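PDB 6JUF: SspB protein, which probably acts as a metal-dependent DNA nickase or nuclease in a bacterial anti-phage defence system that senses phosphorothioate-modified DNA. Local coordinates for residues Tyr62-Arg71 with Trp116-Trp127; Arg203-Val211 with Trp219-Pro227. All blocks are in the same frame, centred on the assembly; numbering follows the deposited sequence.

Contact 1 (Tyr62-Arg71 with Trp116-Trp127); sequences YWSRAFKLTR and WLLSSRPGTKSW
This is a buried helix-end-to-loop contact in the middle of the subunit: Lys68 reaches Trp116 and Ser119, and Trp127 packs on Arg65 and Ala66, where the C-terminal end of helix 57-66 lies against the end of helix 107-118 and the loop that follows it. Lys68, at positive phi, is the C-prime residue of a Schellman motif, with Leu69 N bonded to Ser64 O and Lys68 N to Arg65 O. Its side chain, bent at chi2 and again at chi4 (-57°), carries NZ to two backbone carbonyls of 116-127. Lys68 NZ donates to Trp116 O at 2.7 Å, almost in line with the carbonyl, and to Ser119 O at 2.9 Å. One water accepts from Lys68 NZ and Trp127 N and donates to Ala66 O and Leu117 O, four bonds that bridge the two segments. Farther along the loop, Arg71 points both terminal nitrogens, end-on, at a single acceptor, Gly123 O; Arg71 NH2 to Gly123 O is 2.7 Å. Thr124 CG2 lies over one face of that guanidinium.

Arg65 treats Trp127 differently. Its CG sits 3.8 Å from the centroid of the five-membered ring in a CH-pi contact, while the guanidinium stands steeply on the indole face, planes 74° apart, giving a cation-pi contact; Arg65 NH1 also forms a salt bridge with Glu72. Tyr62 OH donates to Trp127 O at 2.7 Å from above the carbonyl plane. Leu117 CD1 packs on Ala66 CB at 3.6 Å, and Leu117 CB meets the Phe67 ring.

Helix 24-34 receives Trp63, Phe67 and Leu69, helix 166-180 packs on Phe67 and Leu117, helix 89-95 touches Leu69 and Trp116, and Arg71 enters the antiparallel pairing of strand 70-74 with strand 83-87.

Contact 2 (Arg203-Val211 with Trp219-Pro227); sequences RELGLMEQV and WEFTSGSRP
Thr222 OG1 donates to Gly206 O at 2.7 Å, in the carbonyl plane and on a lone pair, at the open end of an antiparallel beta hairpin formed by strands 208-211 and 218-221. Beside it Thr222 N reaches Leu207 O at 3.0 Å. Deeper in the hairpin, Glu209 and Glu220 form a hydrogen-bonded pair: Glu209 N to Glu220 O and Glu220 N to Glu209 O are both 2.9 Å. Met208-Phe221 and Gln210-Trp219 are the flanking non-hydrogen-bonded pairs.

Arg226 folds back to hold Thr222 in turn. Its NH1 donates to Thr222 OG1 and its NH2 to Thr222 O, while a water bridges NH1 to Leu205 O. Leu207 CD2 lies over one guanidinium face and Gly224 O over the opposite one, which should restrict rotation of the group. Arg269 O also accepts from NH2. Glu209 forms a salt bridge with Arg185; in the 3-10 segment 203-205, Glu204 pairs with Arg203 of the second subunit.

Helix 166-180 packs on the face carrying Met208, Phe221 and Trp219; strand 142-144 continues the sheet beside 218-221, and its Phe143 joins this cluster. With CG anti to the backbone N (chi1 -161°) and the chain extended beyond it, Met208 runs past Phe221, its SD oblique to that ring and 4.8 Å from the centroid in a Met-aromatic contact. Met208 CE ends 3.7 Å from Trp219 CB.

From the N terminus, helix 57-66 leads into contact 1. The chain then runs through strands 70-74 and 83-87 and helices 89-95 and 107-118 before residues 116-127 return to 62-71, closing a loop of 44 intervening residues. Only after helices 129-137, 145-159 and 166-180 does contact 2 open, and it closes after just seven residues as a local hairpin. The two are therefore in series, neither enclosing nor crossing the other. The centres of contact 1 and contact 2 lie about 23 Å apart. Between the nearest atoms of contact 1 and contact 2 the gap is about 7 Å. Helices 107-118 and 166-180 link them: each packs against side chains of contact 2, while the former supplies Trp116 and Leu117 to contact 1 and the latter backs it.

Contact 1 (Tyr62-Arg71 with Trp116-Trp127)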
loop_
_atom_site.group_PDB
_atom_site.type_symbol
_atom_site.label_atom_id
_atom_site.label_comp_id
_atom_site.label_asym_id
_atom_site.label_seq_id
_atom_site.Cartn_x
_atom_site.Cartn_y
_atom_site.Cartn_z
ATOM N N TYR B 62 5.052 -18.322 -3.757
ATOM C CA TYR B 62 6.407 -18.042 -3.322
ATOM C C TYR B 62 6.415 -16.990 -2.190
ATOM O O TYR B 62 7.048 -17.154 -1.170
ATOM C CB TYR B 62 7.289 -17.608 -4.521
ATOM C CG TYR B 62 8.608 -17.061 -4.012
ATOM C CD1 TYR B 62 9.674 -17.905 -3.672
ATOM C CD2 TYR B 62 8.753 -15.656 -3.831
ATOM C CE1 TYR B 62 10.842 -17.378 -3.129
ATOM C CE2 TYR B 62 9.950 -15.136 -3.310
ATOM C CZ TYR B 62 10.981 -16.032 -2.957
ATOM O OH TYR B 62 12.134 -15.525 -2.406
ATOM N N TRP B 63 5.673 -15.913 -2.407
ATOM C CA TRP B 63 5.709 -14.782 -1.464
ATOM C C TRP B 63 5.138 -15.226 -0.135
ATOM O O TRP B 63 5.638 -14.837 0.925
ATOM C CB TRP B 63 5.061 -13.505 -1.984
ATOM C CG TRP B 63 5.939 -12.792 -2.941
ATOM C CD1 TRP B 63 5.664 -12.447 -4.255
ATOM C CD2 TRP B 63 7.289 -12.272 -2.654
ATOM N NE1 TRP B 63 6.770 -11.777 -4.824
ATOM C CE2 TRP B 63 7.762 -11.637 -3.898
ATOM C CE3 TRP B 63 8.113 -12.237 -1.509
ATOM C CZ2 TRP B 63 9.030 -11.048 -3.991
ATOM C CZ3 TRP B 63 9.386 -11.629 -1.626
ATOM C CH2 TRP B 63 9.818 -11.060 -2.828
ATOM N N SER B 64 4.068 -16.020 -0.155
ATOM C CA SER B 64 3.533 -16.517 1.147
ATOM C C SER B 64 4.564 -17.365 1.907
ATOM O O SER B 64 4.695 -17.175 3.118
ATOM C CB SER B 64 2.318 -17.391 0.897
ATOM O OG SER B 64 1.221 -16.524 0.709
ATOM N N ARG B 65 5.285 -18.278 1.219
ATOM C CA ARG B 65 6.324 -19.108 1.848
ATOM C C ARG B 65 7.465 -18.196 2.346
ATOM O O ARG B 65 7.978 -18.350 3.444
ATOM C CB ARG B 65 6.802 -20.105 0.798
ATOM C CG ARG B 65 7.603 -21.352 1.188
ATOM C CD ARG B 65 7.604 -22.282 -0.042
ATOM N NE ARG B 65 8.517 -21.947 -1.214
ATOM C CZ ARG B 65 8.227 -22.045 -2.539
ATOM N NH1 ARG B 65 7.007 -22.401 -2.966
ATOM N NH2 ARG B 65 9.122 -21.743 -3.453
ATOM N N ALA B 66 7.840 -17.249 1.487
ATOM C CA ALA B 66 9.070 -16.409 1.768
ATOM C C ALA B 66 8.846 -15.512 2.965
ATOM O O ALA B 66 9.750 -15.210 3.745
ATOM C CB ALA B 66 9.399 -15.563 0.518
ATOM N N PHE B 67 7.612 -15.052 3.113
ATOM C CA PHE B 67 7.279 -14.168 4.277
ATOM C C PHE B 67 6.938 -15.019 5.516
ATOM O O PHE B 67 6.562 -14.468 6.554
ATOM C CB PHE B 67 6.119 -13.185 3.960
ATOM C CG PHE B 67 6.568 -11.980 3.169
ATOM C CD1 PHE B 67 7.469 -11.064 3.731
ATOM C CD2 PHE B 67 6.119 -11.783 1.875
ATOM C CE1 PHE B 67 7.876 -9.956 2.998
ATOM C CE2 PHE B 67 6.538 -10.710 1.130
ATOM C CZ PHE B 67 7.436 -9.776 1.668
ATOM N N LYS B 68 7.106 -16.335 5.430
ATOM C CA LYS B 68 6.866 -17.242 6.579
ATOM C C LYS B 68 5.401 -17.293 6.947
ATOM O O LYS B 68 5.021 -17.514 8.121
ATOM C CB LYS B 68 7.779 -16.934 7.794
ATOM C CG LYS B 68 9.258 -16.706 7.470
ATOM C CD LYS B 68 9.961 -17.807 6.713
ATOM C CE LYS B 68 11.485 -17.817 6.919
ATOM N NZ LYS B 68 12.110 -16.523 6.553
ATOM N N LEU B 69 4.550 -17.078 5.937
ATOM C CA LEU B 69 3.104 -17.088 6.111
ATOM C C LEU B 69 2.530 -18.443 5.766
ATOM O O LEU B 69 1.406 -18.770 6.168
ATOM C CB LEU B 69 2.444 -15.987 5.245
ATOM C CG LEU B 69 2.906 -14.557 5.612
ATOM C CD1 LEU B 69 2.426 -13.598 4.535
ATOM C CD2 LEU B 69 2.354 -14.040 6.938
ATOM N N THR B 70 3.288 -19.242 5.005
ATOM C CA THR B 70 2.950 -20.649 4.804
ATOM C C THR B 70 4.196 -21.472 4.932
ATOM O O THR B 70 5.313 -20.924 4.876
ATOM C CB THR B 70 2.439 -20.930 3.388
ATOM O OG1 THR B 70 3.427 -20.466 2.419
ATOM C CG2 THR B 70 1.083 -20.239 3.125
ATOM N N ARG B 71 3.961 -22.781 5.191
ATOM C CA ARG B 71 4.993 -23.801 5.035
ATOM C C ARG B 71 4.458 -24.763 3.980
ATOM O O ARG B 71 3.232 -24.855 3.799
ATOM C CB ARG B 71 5.260 -24.564 6.352
ATOM C CG ARG B 71 6.222 -23.922 7.371
ATOM C CD ARG B 71 7.581 -24.637 7.080
ATOM N NE ARG B 71 8.293 -24.547 8.259
ATOM C CZ ARG B 71 9.567 -24.705 8.443
ATOM N NH1 ARG B 71 10.354 -25.056 7.428
ATOM N NH2 ARG B 71 10.006 -24.510 9.681
ATOM N N TRP B 116 10.694 -10.936 8.623
ATOM C CA TRP B 116 10.378 -12.343 8.366
ATOM C C TRP B 116 10.920 -12.857 7.066
ATOM O O TRP B 116 11.375 -13.988 6.989
ATOM C CB TRP B 116 8.889 -12.608 8.423
ATOM C CG TRP B 116 8.340 -12.514 9.841
ATOM C CD1 TRP B 116 9.070 -12.444 11.063
ATOM C CD2 TRP B 116 6.925 -12.501 10.234
ATOM N NE1 TRP B 116 8.198 -12.369 12.137
ATOM C CE2 TRP B 116 6.899 -12.378 11.713
ATOM C CE3 TRP B 116 5.720 -12.518 9.543
ATOM C CZ2 TRP B 116 5.683 -12.333 12.432
ATOM C CZ3 TRP B 116 4.526 -12.489 10.265
ATOM C CH2 TRP B 116 4.494 -12.355 11.687
ATOM N N LEU B 117 10.997 -11.962 6.065
ATOM C CA LEU B 117 11.512 -12.351 4.745
ATOM C C LEU B 117 13.022 -12.745 4.876
ATOM O O LEU B 117 13.475 -13.687 4.273
ATOM C CB LEU B 117 11.360 -11.206 3.736
ATOM C CG LEU B 117 11.906 -11.458 2.318
ATOM C CD1 LEU B 117 11.254 -12.710 1.624
ATOM C CD2 LEU B 117 11.724 -10.236 1.444
ATOM N N LEU B 118 13.734 -11.989 5.694
ATOM C CA LEU B 118 15.191 -12.165 5.876
ATOM C C LEU B 118 15.503 -13.271 6.887
ATOM O O LEU B 118 16.605 -13.789 6.970
ATOM C CB LEU B 118 15.827 -10.836 6.299
ATOM C CG LEU B 118 15.846 -9.706 5.286
ATOM C CD1 LEU B 118 16.324 -8.442 5.967
ATOM C CD2 LEU B 118 16.706 -10.058 4.064
ATOM N N SER B 119 14.479 -13.632 7.660
ATOM C CA SER B 119 14.674 -14.494 8.847
ATOM C C SER B 119 15.207 -15.885 8.525
ATOM O O SER B 119 14.794 -16.480 7.548
ATOM C CB SER B 119 13.344 -14.635 9.615
ATOM O OG SER B 119 13.505 -15.368 10.798
ATOM N N SER B 120 16.104 -16.383 9.382
ATOM C CA SER B 120 16.627 -17.730 9.231
ATOM C C SER B 120 16.917 -18.245 10.638
ATOM O O SER B 120 17.459 -17.528 11.495
ATOM C CB SER B 120 17.904 -17.688 8.407
ATOM O OG SER B 120 18.424 -18.972 8.264
ATOM N N ARG B 121 16.485 -19.468 10.885
ATOM C CA ARG B 121 16.838 -20.171 12.131
ATOM C C ARG B 121 16.865 -21.654 11.812
ATOM O O ARG B 121 16.377 -22.060 10.745
ATOM C CB ARG B 121 15.827 -19.842 13.239
ATOM C CG ARG B 121 14.921 -21.027 13.538
ATOM C CD ARG B 121 13.425 -20.759 13.451
ATOM N NE ARG B 121 13.075 -19.357 13.607
ATOM C CZ ARG B 121 13.075 -18.715 14.763
ATOM N NH1 ARG B 121 13.384 -19.378 15.881
ATOM N NH2 ARG B 121 12.773 -17.404 14.814
ATOM N N PRO B 122 17.399 -22.491 12.731
ATOM C CA PRO B 122 17.432 -23.914 12.418
ATOM C C PRO B 122 16.023 -24.437 12.227
ATOM O O PRO B 122 15.113 -24.197 13.042
ATOM C CB PRO B 122 18.101 -24.538 13.667
ATOM C CG PRO B 122 18.903 -23.413 14.258
ATOM C CD PRO B 122 18.157 -22.153 13.959
ATOM N N GLY B 123 15.833 -25.113 11.115
ATOM C CA GLY B 123 14.521 -25.652 10.757
ATOM C C GLY B 123 13.655 -24.684 9.935
ATOM O O GLY B 123 12.637 -25.105 9.362
ATOM N N THR B 124 14.050 -23.414 9.828
ATOM C CA THR B 124 13.325 -22.391 9.014
ATOM C C THR B 124 14.231 -21.344 8.366
ATOM O O THR B 124 14.329 -20.206 8.824
ATOM C CB THR B 124 12.203 -21.681 9.826
ATOM O OG1 THR B 124 11.467 -22.629 10.593
ATOM C CG2 THR B 124 11.212 -20.889 8.903
ATOM N N LYS B 125 14.929 -21.768 7.305
ATOM C CA LYS B 125 15.883 -20.904 6.608
ATOM C C LYS B 125 15.109 -19.890 5.750
ATOM O O LYS B 125 13.893 -20.025 5.502
ATOM C CB LYS B 125 16.793 -21.755 5.707
ATOM C CG LYS B 125 17.897 -22.494 6.410
ATOM C CD LYS B 125 18.622 -23.392 5.393
ATOM C CE LYS B 125 19.956 -23.825 5.984
ATOM N NZ LYS B 125 20.754 -24.597 4.990
ATOM N N SER B 126 15.793 -18.879 5.243
ATOM C CA SER B 126 15.179 -17.880 4.349
ATOM C C SER B 126 15.009 -18.436 2.922
ATOM O O SER B 126 15.827 -19.190 2.425
ATOM C CB SER B 126 16.088 -16.664 4.314
ATOM O OG SER B 126 15.574 -15.654 3.418
ATOM N N TRP B 127 13.914 -18.017 2.305
ATOM C CA TRP B 127 13.602 -18.276 0.886
ATOM C C TRP B 127 14.119 -17.213 -0.002
ATOM O O TRP B 127 13.853 -17.276 -1.204
ATOM C CB TRP B 127 12.083 -18.464 0.669
ATOM C CG TRP B 127 11.584 -19.682 1.356
ATOM C CD1 TRP B 127 10.912 -19.785 2.601
ATOM C CD2 TRP B 127 11.783 -21.050 0.912
ATOM N NE1 TRP B 127 10.716 -21.106 2.923
ATOM C CE2 TRP B 127 11.220 -21.906 1.945
ATOM C CE3 TRP B 127 12.415 -21.636 -0.189
ATOM C CZ2 TRP B 127 11.251 -23.260 1.849
ATOM C CZ3 TRP B 127 12.427 -23.020 -0.264
ATOM C CH2 TRP B 127 11.867 -23.804 0.733
HETATM O O HOH W 1 12.211 -16.074 3.701
#

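Contact 2 (Arg203-Val211 with Trp219-Pro227)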
loop_
_atom_site.group_PDB
_atom_site.type_symbol
_atom_site.label_atom_id
_atom_site.label_comp_id
_atom_site.label_asym_id
_atom_site.label_seq_id
_atom_site.Cartn_x
_atom_site.Cartn_y
_atom_site.Cartn_z
ATOM N N ARG B 203 7.793 -0.024 -0.128
ATOM C CA ARG B 203 8.448 1.232 -0.490
ATOM C C ARG B 203 8.312 2.281 0.613
ATOM O O ARG B 203 9.156 3.189 0.731
ATOM C CB ARG B 203 7.939 1.754 -1.837
ATOM C CG ARG B 203 8.169 0.798 -2.978
ATOM C CD ARG B 203 7.411 1.248 -4.221
ATOM N NE ARG B 203 7.642 0.235 -5.279
ATOM C CZ ARG B 203 6.724 -0.053 -6.208
ATOM N NH1 ARG B 203 5.598 0.634 -6.217
ATOM N NH2 ARG B 203 6.936 -0.971 -7.143
ATOM N N GLU B 204 7.284 2.144 1.448
ATOM C CA GLU B 204 7.090 3.099 2.529
ATOM C C GLU B 204 8.156 3.022 3.588
ATOM O O GLU B 204 8.258 3.968 4.379
ATOM C CB GLU B 204 5.718 2.943 3.222
ATOM C CG GLU B 204 4.609 3.372 2.315
ATOM C CD GLU B 204 3.488 4.036 3.103
ATOM O OE1 GLU B 204 2.348 3.601 2.985
ATOM O OE2 GLU B 204 3.774 5.008 3.831
ATOM N N LEU B 205 8.940 1.950 3.608
ATOM C CA LEU B 205 10.014 1.788 4.625
ATOM C C LEU B 205 11.187 2.716 4.325
ATOM O O LEU B 205 12.015 2.909 5.208
ATOM C CB LEU B 205 10.481 0.308 4.761
ATOM C CG LEU B 205 9.341 -0.693 5.065
ATOM C CD1 LEU B 205 9.935 -2.088 5.213
ATOM C CD2 LEU B 205 8.467 -0.234 6.267
ATOM N N GLY B 206 11.221 3.299 3.099
ATOM C CA GLY B 206 12.333 4.205 2.737
ATOM C C GLY B 206 13.736 3.594 2.852
ATOM O O GLY B 206 14.692 4.304 3.202
ATOM N N LEU B 207 13.863 2.292 2.599
ATOM C CA LEU B 207 15.181 1.581 2.765
ATOM C C LEU B 207 16.135 1.756 1.617
ATOM O O LEU B 207 17.294 1.476 1.781
ATOM C CB LEU B 207 14.954 0.069 3.000
ATOM C CG LEU B 207 14.574 -0.288 4.443
ATOM C CD1 LEU B 207 13.963 -1.702 4.449
ATOM C CD2 LEU B 207 15.827 -0.192 5.326
ATOM N N MET B 208 15.649 2.085 0.398
ATOM C CA MET B 208 16.568 2.070 -0.762
ATOM C C MET B 208 16.211 3.283 -1.603
ATOM O O MET B 208 15.023 3.678 -1.695
ATOM C CB MET B 208 16.391 0.792 -1.595
ATOM C CG MET B 208 17.551 0.448 -2.526
ATOM S SD MET B 208 17.153 -1.103 -3.341
ATOM C CE MET B 208 18.032 -0.878 -4.919
ATOM N N GLU B 209 17.206 3.887 -2.232
ATOM C CA GLU B 209 16.976 5.070 -3.042
ATOM C C GLU B 209 17.913 5.066 -4.248
ATOM O O GLU B 209 18.976 4.437 -4.249
ATOM C CB GLU B 209 17.163 6.347 -2.174
ATOM C CG GLU B 209 16.981 7.709 -2.865
ATOM C CD GLU B 209 15.586 7.884 -3.503
ATOM O OE1 GLU B 209 15.276 7.257 -4.521
ATOM O OE2 GLU B 209 14.802 8.713 -2.965
ATOM N N GLN B 210 17.458 5.766 -5.290
ATOM C CA GLN B 210 18.259 6.031 -6.456
ATOM C C GLN B 210 19.293 7.103 -6.145
ATOM O O GLN B 210 18.982 8.095 -5.460
ATOM C CB GLN B 210 17.276 6.507 -7.549
ATOM C CG GLN B 210 17.957 7.227 -8.667
ATOM C CD GLN B 210 18.948 6.392 -9.409
ATOM O OE1 GLN B 210 19.979 6.924 -9.838
ATOM N NE2 GLN B 210 18.652 5.105 -9.618
ATOM N N VAL B 211 20.511 6.958 -6.659
ATOM C CA VAL B 211 21.463 8.009 -6.381
ATOM C C VAL B 211 22.090 8.591 -7.666
ATOM O O VAL B 211 22.293 7.885 -8.653
ATOM C CB VAL B 211 22.374 7.667 -5.193
ATOM C CG1 VAL B 211 23.335 6.551 -5.554
ATOM C CG2 VAL B 211 23.088 8.916 -4.696
ATOM N N TRP B 219 22.296 3.035 -7.029
ATOM C CA TRP B 219 21.307 2.916 -5.945
ATOM C C TRP B 219 22.034 2.734 -4.634
ATOM O O TRP B 219 23.223 2.415 -4.583
ATOM C CB TRP B 219 20.442 1.687 -6.093
ATOM C CG TRP B 219 19.852 1.598 -7.466
ATOM C CD1 TRP B 219 20.411 1.049 -8.602
ATOM C CD2 TRP B 219 18.540 2.093 -7.868
ATOM N NE1 TRP B 219 19.544 1.159 -9.664
ATOM C CE2 TRP B 219 18.398 1.772 -9.279
ATOM C CE3 TRP B 219 17.514 2.743 -7.212
ATOM C CZ2 TRP B 219 17.255 2.119 -10.006
ATOM C CZ3 TRP B 219 16.342 3.099 -7.934
ATOM C CH2 TRP B 219 16.219 2.771 -9.307
ATOM N N GLU B 220 21.316 2.966 -3.532
ATOM C CA GLU B 220 21.924 2.718 -2.230
ATOM C C GLU B 220 20.893 2.393 -1.171
ATOM O O GLU B 220 19.753 2.888 -1.229
ATOM C CB GLU B 220 22.786 3.885 -1.787
ATOM C CG GLU B 220 22.035 5.160 -1.482
ATOM C CD GLU B 220 22.978 6.288 -1.116
ATOM O OE1 GLU B 220 22.457 7.350 -0.857
ATOM O OE2 GLU B 220 24.220 6.134 -1.113
ATOM N N PHE B 221 21.303 1.566 -0.208
ATOM C CA PHE B 221 20.522 1.418 0.997
ATOM C C PHE B 221 20.691 2.730 1.767
ATOM O O PHE B 221 21.770 3.323 1.808
ATOM C CB PHE B 221 20.844 0.103 1.775
ATOM C CG PHE B 221 20.442 -1.137 1.023
ATOM C CD1 PHE B 221 19.087 -1.325 0.654
ATOM C CD2 PHE B 221 21.388 -2.076 0.601
ATOM C CE1 PHE B 221 18.697 -2.437 -0.091
ATOM C CE2 PHE B 221 20.992 -3.213 -0.100
ATOM C CZ PHE B 221 19.645 -3.379 -0.459
ATOM N N THR B 222 19.614 3.208 2.362
ATOM C CA THR B 222 19.623 4.504 3.041
ATOM C C THR B 222 20.141 4.382 4.472
ATOM O O THR B 222 20.252 3.295 5.014
ATOM C CB THR B 222 18.225 5.126 3.092
ATOM O OG1 THR B 222 17.368 4.232 3.813
ATOM C CG2 THR B 222 17.660 5.346 1.680
ATOM N N SER B 223 20.492 5.511 5.079
ATOM C CA SER B 223 20.991 5.442 6.476
ATOM C C SER B 223 20.512 6.529 7.414
ATOM O O SER B 223 21.154 6.790 8.432
ATOM C CB SER B 223 22.532 5.301 6.535
ATOM O OG SER B 223 23.109 6.260 5.706
ATOM N N GLY B 224 19.399 7.170 7.123
ATOM C CA GLY B 224 18.826 8.080 8.152
ATOM C C GLY B 224 18.105 7.434 9.353
ATOM O O GLY B 224 18.196 6.214 9.635
ATOM N N SER B 225 17.391 8.266 10.103
ATOM C CA SER B 225 16.628 7.759 11.247
ATOM C C SER B 225 15.317 7.185 10.696
ATOM O O SER B 225 14.946 7.452 9.535
ATOM C CB SER B 225 16.340 8.848 12.249
ATOM O OG SER B 225 15.355 9.722 11.725
ATOM N N ARG B 226 14.622 6.411 11.513
ATOM C CA ARG B 226 13.493 5.600 11.010
ATOM C C ARG B 226 12.265 5.810 11.912
ATOM O O ARG B 226 11.940 4.963 12.723
ATOM C CB ARG B 226 13.847 4.111 10.994
ATOM C CG ARG B 226 15.173 3.781 10.325
ATOM C CD ARG B 226 15.028 3.168 8.983
ATOM N NE ARG B 226 16.332 2.870 8.411
ATOM C CZ ARG B 226 16.793 3.375 7.264
ATOM N NH1 ARG B 226 16.033 4.158 6.523
ATOM N NH2 ARG B 226 18.016 3.076 6.829
ATOM N N PRO B 227 11.583 6.939 11.740
ATOM C CA PRO B 227 10.412 7.221 12.575
ATOM C C PRO B 227 9.274 6.241 12.431
ATOM O O PRO B 227 8.516 6.070 13.396
ATOM C CB PRO B 227 9.982 8.632 12.152
ATOM C CG PRO B 227 10.546 8.760 10.742
ATOM C CD PRO B 227 11.877 8.059 10.812
HETATM O O HOH W 2 13.167 4.805 6.649
#